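Local structure of periplasmic divalent cation tolerance protein CutA (Pyrococcus horikoshii, 1UKU) at residues Y5-E15 against A30-F38; K56-E64 against Y92-K102. The protein takes part in resistance toward heavy metals, forming a homotrimer that binds copper(II) at the interface between two trimers. All coordinates share one frame; numbering follows the deposited sequence.

Contact 1 of 2, residues Y5-E15 against A30-F38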
loop_
_atom_site.group_PDB
_atom_site.type_symbol
_atom_site.label_atom_id
_atom_site.label_comp_id
_atom_site.label_asym_id
_atom_site.label_seq_id
_atom_site.Cartn_x
_atom_site.Cartn_y
_atom_site.Cartn_z
ATOM N N TYR A 5 -2.715 -6.441 -5.097
ATOM C CA TYR A 5 -3.763 -5.609 -4.501
ATOM C C TYR A 5 -5.049 -5.777 -5.320
ATOM O O TYR A 5 -5.053 -5.703 -6.542
ATOM C CB TYR A 5 -3.350 -4.144 -4.494
ATOM C CG TYR A 5 -4.294 -3.166 -3.824
ATOM C CD1 TYR A 5 -4.527 -3.229 -2.471
ATOM C CD2 TYR A 5 -4.955 -2.158 -4.554
ATOM C CE1 TYR A 5 -5.385 -2.322 -1.829
ATOM C CE2 TYR A 5 -5.823 -1.242 -3.911
ATOM C CZ TYR A 5 -6.014 -1.336 -2.548
ATOM O OH TYR A 5 -6.837 -0.432 -1.897
ATOM N N THR A 6 -6.161 -5.981 -4.631
ATOM C CA THR A 6 -7.486 -5.985 -5.224
ATOM C C THR A 6 -8.454 -5.385 -4.210
ATOM O O THR A 6 -8.111 -5.177 -3.057
ATOM C CB THR A 6 -7.872 -7.408 -5.680
ATOM O OG1 THR A 6 -9.092 -7.334 -6.441
ATOM C CG2 THR A 6 -8.104 -8.371 -4.547
ATOM N N THR A 7 -9.646 -5.043 -4.656
ATOM C CA THR A 7 -10.639 -4.476 -3.777
ATOM C C THR A 7 -11.910 -5.245 -3.911
ATOM O O THR A 7 -12.177 -5.836 -4.950
ATOM C CB THR A 7 -10.898 -2.998 -4.035
ATOM O OG1 THR A 7 -11.656 -2.827 -5.252
ATOM C CG2 THR A 7 -9.616 -2.218 -4.203
ATOM N N PHE A 8 -12.683 -5.228 -2.841
ATOM C CA PHE A 8 -13.948 -5.982 -2.729
ATOM C C PHE A 8 -15.058 -5.084 -2.203
ATOM O O PHE A 8 -14.791 -4.127 -1.495
ATOM C CB PHE A 8 -13.807 -7.169 -1.759
ATOM C CG PHE A 8 -12.831 -8.218 -2.193
ATOM C CD1 PHE A 8 -13.222 -9.202 -3.084
ATOM C CD2 PHE A 8 -11.503 -8.223 -1.718
ATOM C CE1 PHE A 8 -12.342 -10.177 -3.483
ATOM C CE2 PHE A 8 -10.614 -9.230 -2.133
ATOM C CZ PHE A 8 -11.042 -10.190 -3.036
ATOM N N PRO A 9 -16.304 -5.386 -2.551
ATOM C CA PRO A 9 -17.421 -4.558 -2.101
ATOM C C PRO A 9 -17.756 -4.670 -0.615
ATOM O O PRO A 9 -18.331 -3.709 -0.101
ATOM C CB PRO A 9 -18.553 -5.017 -3.012
ATOM C CG PRO A 9 -18.217 -6.419 -3.283
ATOM C CD PRO A 9 -16.719 -6.386 -3.534
ATOM N N ASP A 10 -17.399 -5.751 0.075
ATOM C CA ASP A 10 -17.401 -5.729 1.543
ATOM C C ASP A 10 -16.653 -6.953 2.054
ATOM O O ASP A 10 -15.947 -7.646 1.295
ATOM C CB ASP A 10 -18.809 -5.666 2.183
ATOM C CG ASP A 10 -18.803 -5.078 3.629
ATOM O OD1 ASP A 10 -18.569 -3.860 3.783
ATOM O OD2 ASP A 10 -19.067 -5.756 4.669
ATOM N N TRP A 11 -16.807 -7.191 3.352
ATOM C CA TRP A 11 -16.009 -8.119 4.078
ATOM C C TRP A 11 -16.347 -9.547 3.754
ATOM O O TRP A 11 -15.444 -10.400 3.763
ATOM C CB TRP A 11 -16.227 -7.873 5.584
ATOM C CG TRP A 11 -15.463 -6.711 6.104
ATOM C CD1 TRP A 11 -15.920 -5.457 6.308
ATOM C CD2 TRP A 11 -14.074 -6.694 6.402
ATOM N NE1 TRP A 11 -14.909 -4.654 6.758
ATOM C CE2 TRP A 11 -13.750 -5.397 6.802
ATOM C CE3 TRP A 11 -13.065 -7.669 6.378
ATOM C CZ2 TRP A 11 -12.448 -5.045 7.187
ATOM C CZ3 TRP A 11 -11.798 -7.325 6.761
ATOM C CH2 TRP A 11 -11.493 -6.033 7.147
ATOM N N GLU A 12 -17.614 -9.867 3.518
ATOM C CA GLU A 12 -17.984 -11.261 3.277
ATOM C C GLU A 12 -17.337 -11.771 2.003
ATOM O O GLU A 12 -16.749 -12.833 2.013
ATOM C CB GLU A 12 -19.489 -11.454 3.234
ATOM C CG GLU A 12 -19.939 -12.904 3.123
ATOM C CD GLU A 12 -19.627 -13.751 4.346
ATOM O OE1 GLU A 12 -19.568 -13.233 5.496
ATOM O OE2 GLU A 12 -19.411 -14.967 4.131
ATOM N N SER A 13 -17.424 -11.014 0.915
ATOM C CA SER A 13 -16.770 -11.407 -0.318
ATOM C C SER A 13 -15.252 -11.410 -0.153
ATOM O O SER A 13 -14.596 -12.330 -0.602
ATOM C CB SER A 13 -17.158 -10.529 -1.504
ATOM O OG SER A 13 -16.943 -9.161 -1.271
ATOM N N ALA A 14 -14.680 -10.396 0.476
ATOM C CA ALA A 14 -13.251 -10.329 0.623
ATOM C C ALA A 14 -12.757 -11.570 1.383
ATOM O O ALA A 14 -11.778 -12.195 0.984
ATOM C CB ALA A 14 -12.886 -9.071 1.358
ATOM N N GLU A 15 -13.401 -11.891 2.499
ATOM C CA GLU A 15 -12.949 -13.015 3.320
ATOM C C GLU A 15 -13.169 -14.342 2.604
ATOM O O GLU A 15 -12.303 -15.212 2.661
ATOM C CB GLU A 15 -13.684 -13.023 4.672
ATOM C CG GLU A 15 -13.183 -11.954 5.625
ATOM C CD GLU A 15 -13.684 -12.132 7.035
ATOM O OE1 GLU A 15 -13.722 -11.110 7.760
ATOM O OE2 GLU A 15 -13.953 -13.279 7.424
ATOM N N ALA A 30 -2.986 -12.572 3.515
ATOM C CA ALA A 30 -3.765 -11.424 3.088
ATOM C C ALA A 30 -3.901 -10.431 4.250
ATOM O O ALA A 30 -3.989 -10.839 5.399
ATOM C CB ALA A 30 -5.083 -11.853 2.606
ATOM N N ASN A 31 -3.855 -9.139 3.937
ATOM C CA ASN A 31 -4.147 -8.077 4.885
ATOM C C ASN A 31 -5.354 -7.298 4.309
ATOM O O ASN A 31 -5.283 -6.788 3.195
ATOM C CB ASN A 31 -2.970 -7.117 5.024
ATOM C CG ASN A 31 -1.731 -7.704 5.672
ATOM O OD1 ASN A 31 -0.711 -7.009 5.676
ATOM N ND2 ASN A 31 -1.793 -8.902 6.264
ATOM N N LEU A 32 -6.441 -7.235 5.062
ATOM C CA LEU A 32 -7.697 -6.623 4.611
ATOM C C LEU A 32 -7.993 -5.405 5.441
ATOM O O LEU A 32 -7.927 -5.456 6.655
ATOM C CB LEU A 32 -8.865 -7.587 4.747
ATOM C CG LEU A 32 -8.974 -8.691 3.674
ATOM C CD1 LEU A 32 -7.699 -9.473 3.400
ATOM C CD2 LEU A 32 -10.135 -9.618 4.019
ATOM N N ARG A 33 -8.377 -4.317 4.800
ATOM C CA ARG A 33 -8.788 -3.105 5.517
ATOM C C ARG A 33 -9.739 -2.283 4.650
ATOM O O ARG A 33 -9.634 -2.263 3.439
ATOM C CB ARG A 33 -7.607 -2.254 6.004
ATOM C CG ARG A 33 -7.015 -1.297 4.993
ATOM C CD ARG A 33 -6.289 -1.953 3.923
ATOM N NE ARG A 33 -5.785 -1.019 2.887
ATOM C CZ ARG A 33 -6.486 -0.500 1.885
ATOM N NH1 ARG A 33 -7.768 -0.721 1.761
ATOM N NH2 ARG A 33 -5.878 0.248 0.970
ATOM N N GLU A 34 -10.689 -1.636 5.300
ATOM C CA GLU A 34 -11.644 -0.767 4.625
ATOM C C GLU A 34 -10.999 0.446 3.950
ATOM O O GLU A 34 -9.997 0.988 4.416
ATOM C CB GLU A 34 -12.714 -0.320 5.640
ATOM C CG GLU A 34 -13.631 -1.450 6.078
ATOM C CD GLU A 34 -14.526 -1.074 7.257
ATOM O OE1 GLU A 34 -15.085 -2.002 7.905
ATOM O OE2 GLU A 34 -14.688 0.139 7.548
ATOM N N HIS A 35 -11.644 0.887 2.872
ATOM C CA HIS A 35 -11.349 2.203 2.313
ATOM C C HIS A 35 -12.584 2.722 1.613
ATOM O O HIS A 35 -13.561 1.990 1.432
ATOM C CB HIS A 35 -10.141 2.181 1.365
ATOM C CG HIS A 35 -10.355 1.367 0.128
ATOM N ND1 HIS A 35 -9.607 0.251 -0.175
ATOM C CD2 HIS A 35 -11.219 1.536 -0.903
ATOM C CE1 HIS A 35 -10.054 -0.269 -1.310
ATOM N NE2 HIS A 35 -11.010 0.507 -1.789
ATOM N N ARG A 36 -12.541 3.988 1.248
ATOM C CA ARG A 36 -13.576 4.614 0.431
ATOM C C ARG A 36 -13.005 4.857 -0.950
ATOM O O ARG A 36 -11.935 5.484 -1.130
ATOM C CB ARG A 36 -14.042 5.919 1.074
ATOM C CG ARG A 36 -14.824 5.635 2.356
ATOM C CD ARG A 36 -15.071 6.837 3.188
ATOM N NE ARG A 36 -16.107 6.581 4.181
ATOM C CZ ARG A 36 -15.913 6.063 5.385
ATOM N NH1 ARG A 36 -14.699 5.711 5.807
ATOM N NH2 ARG A 36 -16.969 5.898 6.192
ATOM N N ALA A 37 -13.699 4.358 -1.961
ATOM C CA ALA A 37 -13.260 4.467 -3.347
ATOM C C ALA A 37 -14.037 5.573 -4.070
ATOM O O ALA A 37 -15.215 5.718 -3.865
ATOM C CB ALA A 37 -13.443 3.166 -4.079
ATOM N N PHE A 38 -13.354 6.319 -4.916
ATOM C CA PHE A 38 -13.924 7.350 -5.747
ATOM C C PHE A 38 -13.494 7.118 -7.168
ATOM O O PHE A 38 -12.317 6.874 -7.445
ATOM C CB PHE A 38 -13.482 8.728 -5.287
ATOM C CG PHE A 38 -13.927 9.063 -3.905
ATOM C CD1 PHE A 38 -13.223 8.610 -2.807
ATOM C CD2 PHE A 38 -15.058 9.813 -3.705
ATOM C CE1 PHE A 38 -13.651 8.871 -1.536
ATOM C CE2 PHE A 38 -15.492 10.092 -2.403
ATOM C CZ PHE A 38 -14.771 9.610 -1.334
#

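Contact 2 of 2, residues K56-E64 against Y92-K102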
loop_
_atom_site.group_PDB
_atom_site.type_symbol
_atom_site.label_atom_id
_atom_site.label_comp_id
_atom_site.label_asym_id
_atom_site.label_seq_id
_atom_site.Cartn_x
_atom_site.Cartn_y
_atom_site.Cartn_z
ATOM N N LYS A 56 0.025 -11.642 -0.536
ATOM C CA LYS A 56 1.471 -11.887 -0.640
ATOM C C LYS A 56 1.672 -13.281 -1.194
ATOM O O LYS A 56 1.120 -14.243 -0.685
ATOM C CB LYS A 56 2.149 -11.710 0.726
ATOM C CG LYS A 56 1.829 -10.335 1.383
ATOM C CD LYS A 56 2.219 -10.209 2.867
ATOM C CE LYS A 56 1.081 -9.626 3.782
ATOM N NZ LYS A 56 0.024 -10.628 4.345
ATOM N N THR A 57 2.464 -13.405 -2.269
ATOM C CA THR A 57 2.698 -14.738 -2.854
ATOM C C THR A 57 4.019 -14.754 -3.634
ATOM O O THR A 57 4.770 -13.791 -3.605
ATOM C CB THR A 57 1.497 -15.200 -3.701
ATOM O OG1 THR A 57 1.615 -16.614 -3.969
ATOM C CG2 THR A 57 1.451 -14.498 -5.050
ATOM N N ARG A 58 4.289 -15.878 -4.291
ATOM C CA ARG A 58 5.461 -16.012 -5.137
ATOM C C ARG A 58 5.232 -15.458 -6.513
ATOM O O ARG A 58 4.151 -15.535 -7.051
ATOM C CB ARG A 58 5.870 -17.479 -5.296
ATOM C CG ARG A 58 6.092 -18.250 -4.018
ATOM C CD ARG A 58 6.861 -19.534 -4.257
ATOM N NE ARG A 58 6.314 -20.336 -5.338
ATOM C CZ ARG A 58 5.602 -21.439 -5.181
ATOM N NH1 ARG A 58 5.245 -21.861 -3.953
ATOM N NH2 ARG A 58 5.172 -22.104 -6.248
ATOM N N GLU A 59 6.301 -14.970 -7.128
ATOM C CA GLU A 59 6.232 -14.503 -8.510
ATOM C C GLU A 59 5.665 -15.531 -9.479
ATOM O O GLU A 59 4.859 -15.212 -10.354
ATOM C CB GLU A 59 7.620 -14.200 -9.049
ATOM C CG GLU A 59 8.217 -12.928 -8.584
ATOM C CD GLU A 59 8.935 -13.059 -7.282
ATOM O OE1 GLU A 59 8.720 -14.113 -6.608
ATOM O OE2 GLU A 59 9.747 -12.140 -6.988
ATOM N N ASP A 60 6.123 -16.783 -9.354
ATOM C CA ASP A 60 5.748 -17.812 -10.309
ATOM C C ASP A 60 4.269 -18.183 -10.236
ATOM O O ASP A 60 3.756 -18.798 -11.138
ATOM C CB ASP A 60 6.615 -19.077 -10.155
ATOM C CG ASP A 60 6.404 -19.758 -8.828
ATOM O OD1 ASP A 60 7.045 -19.332 -7.861
ATOM O OD2 ASP A 60 5.581 -20.683 -8.717
ATOM N N LEU A 61 3.575 -17.777 -9.164
ATOM C CA LEU A 61 2.158 -18.046 -9.021
ATOM C C LEU A 61 1.249 -16.917 -9.575
ATOM O O LEU A 61 0.033 -17.046 -9.536
ATOM C CB LEU A 61 1.816 -18.340 -7.550
ATOM C CG LEU A 61 2.414 -19.635 -6.969
ATOM C CD1 LEU A 61 2.159 -19.729 -5.505
ATOM C CD2 LEU A 61 1.784 -20.811 -7.641
ATOM N N TRP A 62 1.830 -15.849 -10.096
ATOM C CA TRP A 62 1.048 -14.676 -10.532
ATOM C C TRP A 62 -0.069 -15.024 -11.513
ATOM O O TRP A 62 -1.203 -14.648 -11.311
ATOM C CB TRP A 62 1.953 -13.611 -11.130
ATOM C CG TRP A 62 1.256 -12.574 -11.938
ATOM C CD1 TRP A 62 1.499 -12.273 -13.237
ATOM C CD2 TRP A 62 0.246 -11.665 -11.497
ATOM N NE1 TRP A 62 0.686 -11.241 -13.651
ATOM C CE2 TRP A 62 -0.116 -10.867 -12.607
ATOM C CE3 TRP A 62 -0.438 -11.480 -10.295
ATOM C CZ2 TRP A 62 -1.078 -9.858 -12.530
ATOM C CZ3 TRP A 62 -1.419 -10.483 -10.234
ATOM C CH2 TRP A 62 -1.724 -9.689 -11.340
ATOM N N GLU A 63 0.235 -15.711 -12.609
ATOM C CA GLU A 63 -0.788 -15.923 -13.630
ATOM C C GLU A 63 -1.923 -16.809 -13.117
ATOM O O GLU A 63 -3.087 -16.547 -13.371
ATOM C CB GLU A 63 -0.188 -16.492 -14.948
ATOM C CG GLU A 63 0.692 -15.502 -15.708
ATOM C CD GLU A 63 -0.021 -14.229 -16.143
ATOM O OE1 GLU A 63 -1.272 -14.147 -16.123
ATOM O OE2 GLU A 63 0.711 -13.287 -16.533
ATOM N N GLU A 64 -1.571 -17.846 -12.367
ATOM C CA GLU A 64 -2.569 -18.711 -11.797
ATOM C C GLU A 64 -3.424 -17.945 -10.798
ATOM O O GLU A 64 -4.622 -18.127 -10.733
ATOM C CB GLU A 64 -1.884 -19.923 -11.148
ATOM C CG GLU A 64 -2.841 -20.995 -10.681
ATOM C CD GLU A 64 -2.150 -22.257 -10.195
ATOM O OE1 GLU A 64 -2.905 -23.165 -9.814
ATOM O OE2 GLU A 64 -0.898 -22.321 -10.163
ATOM N N TYR A 92 11.105 -14.553 6.349
ATOM C CA TYR A 92 9.752 -14.393 5.874
ATOM C C TYR A 92 9.568 -15.020 4.488
ATOM O O TYR A 92 8.573 -15.698 4.222
ATOM C CB TYR A 92 9.347 -12.920 5.852
ATOM C CG TYR A 92 7.911 -12.758 5.454
ATOM C CD1 TYR A 92 6.908 -12.939 6.375
ATOM C CD2 TYR A 92 7.558 -12.486 4.140
ATOM C CE1 TYR A 92 5.577 -12.808 6.001
ATOM C CE2 TYR A 92 6.247 -12.381 3.763
ATOM C CZ TYR A 92 5.273 -12.513 4.702
ATOM O OH TYR A 92 3.943 -12.403 4.321
ATOM N N LEU A 93 10.517 -14.764 3.595
ATOM C CA LEU A 93 10.439 -15.320 2.264
ATOM C C LEU A 93 10.381 -16.841 2.318
ATOM O O LEU A 93 9.590 -17.453 1.631
ATOM C CB LEU A 93 11.609 -14.849 1.413
ATOM C CG LEU A 93 11.585 -15.297 -0.039
ATOM C CD1 LEU A 93 10.325 -14.823 -0.774
ATOM C CD2 LEU A 93 12.851 -14.733 -0.648
ATOM N N LYS A 94 11.187 -17.446 3.180
ATOM C CA LYS A 94 11.186 -18.911 3.314
ATOM C C LYS A 94 9.830 -19.433 3.775
ATOM O O LYS A 94 9.323 -20.425 3.252
ATOM C CB LYS A 94 12.282 -19.360 4.272
ATOM C CG LYS A 94 12.420 -20.860 4.389
ATOM C CD LYS A 94 12.701 -21.479 3.021
ATOM C CE LYS A 94 13.266 -22.889 3.132
ATOM N NZ LYS A 94 14.748 -22.853 3.212
ATOM N N TRP A 95 9.238 -18.741 4.737
ATOM C CA TRP A 95 7.918 -19.088 5.223
ATOM C C TRP A 95 6.881 -18.968 4.102
ATOM O O TRP A 95 6.077 -19.834 3.907
ATOM C CB TRP A 95 7.541 -18.169 6.403
ATOM C CG TRP A 95 6.130 -18.355 6.861
ATOM C CD1 TRP A 95 5.651 -19.338 7.682
ATOM C CD2 TRP A 95 5.004 -17.555 6.504
ATOM N NE1 TRP A 95 4.292 -19.202 7.853
ATOM C CE2 TRP A 95 3.872 -18.100 7.154
ATOM C CE3 TRP A 95 4.829 -16.424 5.705
ATOM C CZ2 TRP A 95 2.607 -17.556 7.004
ATOM C CZ3 TRP A 95 3.559 -15.888 5.579
ATOM C CH2 TRP A 95 2.482 -16.451 6.204
ATOM N N LEU A 96 6.927 -17.877 3.355
ATOM C CA LEU A 96 5.965 -17.687 2.285
ATOM C C LEU A 96 6.068 -18.789 1.226
ATOM O O LEU A 96 5.054 -19.268 0.711
ATOM C CB LEU A 96 6.178 -16.294 1.677
ATOM C CG LEU A 96 5.403 -15.931 0.409
ATOM C CD1 LEU A 96 5.090 -14.446 0.445
ATOM C CD2 LEU A 96 6.141 -16.294 -0.864
ATOM N N ILE A 97 7.301 -19.185 0.883
ATOM C CA ILE A 97 7.496 -20.280 -0.075
ATOM C C ILE A 97 6.954 -21.602 0.503
ATOM O O ILE A 97 6.273 -22.374 -0.175
ATOM C CB ILE A 97 8.985 -20.388 -0.430
ATOM C CG1 ILE A 97 9.419 -19.175 -1.251
ATOM C CG2 ILE A 97 9.283 -21.695 -1.201
ATOM C CD1 ILE A 97 10.929 -19.024 -1.388
ATOM N N GLU A 98 7.222 -21.832 1.771
ATOM C CA GLU A 98 6.750 -23.057 2.432
ATOM C C GLU A 98 5.241 -23.145 2.408
ATOM O O GLU A 98 4.682 -24.232 2.257
ATOM C CB GLU A 98 7.272 -23.141 3.854
ATOM C CG GLU A 98 8.745 -23.475 3.876
ATOM C CD GLU A 98 9.400 -23.284 5.223
ATOM O OE1 GLU A 98 10.610 -23.600 5.308
ATOM O OE2 GLU A 98 8.725 -22.840 6.185
ATOM N N GLU A 99 4.573 -21.998 2.552
ATOM C CA GLU A 99 3.113 -21.971 2.691
ATOM C C GLU A 99 2.355 -21.910 1.374
ATOM O O GLU A 99 1.132 -21.985 1.365
ATOM C CB GLU A 99 2.707 -20.784 3.573
ATOM C CG GLU A 99 3.216 -20.857 5.015
ATOM C CD GLU A 99 2.655 -22.007 5.877
ATOM O OE1 GLU A 99 3.126 -22.090 7.034
ATOM O OE2 GLU A 99 1.796 -22.848 5.474
ATOM N N THR A 100 3.051 -21.807 0.252
ATOM C CA THR A 100 2.371 -21.731 -1.033
ATOM C C THR A 100 2.583 -23.027 -1.831
ATOM O O THR A 100 3.545 -23.766 -1.586
ATOM C CB THR A 100 2.815 -20.495 -1.822
ATOM O OG1 THR A 100 4.237 -20.310 -1.764
ATOM C CG2 THR A 100 2.200 -19.233 -1.171
ATOM N N LYS A 101 1.711 -23.260 -2.794
ATOM C CA LYS A 101 1.598 -24.548 -3.460
ATOM C C LYS A 101 2.828 -24.853 -4.294
ATOM O O LYS A 101 3.524 -23.956 -4.779
ATOM C CB LYS A 101 0.332 -24.630 -4.306
ATOM C CG LYS A 101 0.371 -23.777 -5.548
ATOM C CD LYS A 101 -0.934 -23.870 -6.355
ATOM C CE LYS A 101 -1.016 -25.108 -7.222
ATOM N NZ LYS A 101 -2.307 -25.187 -8.007
ATOM N N LYS A 102 3.092 -26.147 -4.445
ATOM C CA LYS A 102 4.273 -26.608 -5.164
ATOM C C LYS A 102 3.939 -27.567 -6.278
ATOM O O LYS A 102 3.162 -27.187 -7.154
ATOM C CB LYS A 102 5.258 -27.248 -4.183
ATOM C CG LYS A 102 5.813 -26.231 -3.228
ATOM C CD LYS A 102 6.421 -26.818 -1.978
ATOM C CE LYS A 102 6.774 -25.661 -1.056
ATOM N NZ LYS A 102 5.538 -25.165 -0.412
ATOM O OXT LYS A 102 4.495 -28.671 -6.282
HETATM O O HOH W 1 2.435 -10.483 6.720
#

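Contact 1 of 2, residues Y5-E15 against A30-F38
Trp11 turns its CG beside its own backbone N (chi1 -79°), which brings the indole against Leu32 and its N-H edge to Glu34, while Tyr5, with CG anti to its backbone N (chi1 -176°), carries its hydroxyl to Arg33 and His35. The contact joins the first strand and first helix of the ferredoxin-like, GlnB-type fold of CutA to the long strand 29-41; strand 44-57 lies between the two strands in the sheet. The six-membered side of the indole slides past Leu32, Trp11 CZ3 standing 3.6 Å from Leu32 CB, and Leu32 CD2 reaches the helix at Ala14 CB (3.9 Å), so the first turn of helix 11-23 packs on strand 29-41. At the other end of the indole, Trp11 NE1 gives a nearly straight hydrogen bond to the anti lone pair of Glu34 OE1 (2.9 Å, 167°), the carboxylate plane turned steeply against the ring. Trp11 also makes a cation-pi contact with Arg36 of the third subunit. Farther along strand 29-41, the Tyr5 hydroxyl, hydrogen-bonded to Asn31 of the second subunit, also receives a weak bond from Arg33 NH2 (3.1 Å); the guanidinium has Tyr5 CE1 over one face. In turn Arg33 NH1 bonds His35 ND1 in both planes (2.8 Å), and Glu50 takes His35 NE2, so both ring nitrogens are engaged and the imidazole's rotation is fixed. Thr7 meets that ring at its edge, Thr7 CG2 lying 3.5 Å from His35 CE1.

Contact 2 of 2, residues K56-E64 against Y92-K102
Lys56, at the end of strand 44-57, crosses Tyr92 at about a right angle, its CD 3.1 Å from Tyr92 OH; a water joins Lys56 NZ and the phenol through two weak bonds. Next, the backbone of Thr57 is covered by Leu96, whose CD2 lies 3.8 Å from Thr57 C, while Thr57 OG1 bonds Leu26 O. Arg58 carries most of the polar contact. Its chain runs over Leu96 CD2 and Ile97 CG1, then bends at chi3 (-50°) to bring the guanidinium to the C-terminal residues Thr100 and Lys101. Arg58 NH1 and NH2 both hold Lys101 O, end-on (2.8 and 2.9 Å), and NH1 adds a weak bond to Thr100 OG1. In the ferredoxin-like fold of CutA this ties the C-terminal tail to the turn between strand 44-57 and helix 62-72. Asp60 takes the other edge of the guanidinium in a side-on salt bridge, OD1 to NE and OD2 to NH2, each through a syn lone pair, which, with the grip on Lys101 O, fixes the orientation of the guanidinium. Leu61 CD1 sits over the centre of one face of the Arg58 guanidinium, 3.8 Å above its plane, and also against Thr100 CB; Leu61 CD2 touches Lys101 CG. From the first turn of helix 62-72 the extended Glu64 meets Lys101 from the opposite direction in a salt bridge, Glu64 OE1 to Lys101 NZ 2.8 Å, the ammonium approaching on the syn side, 18° out of the carboxylate plane.

In the fold
The centres of the two contacts lie 21 Å apart, on opposite sides of the chain's centre, and follow one another in series along the chain. One antiparallel sheet connects them: contact 1 takes in strands 2-8 and 29-41, contact 2 begins at the end of strand 44-57, which runs between those two. They touch directly where Asn31 ND2 comes 3.2 Å from Lys56 NZ. Contact 1 packs helix 11-23 on the sheet in the part nearer the copper, the His35 side chain being about 9 Å from the ion; contact 2 lies away from the metal and packs helix 90-99. Residues of both contacts reach the second and third subunits, so both regions take part in the trimer interfaces.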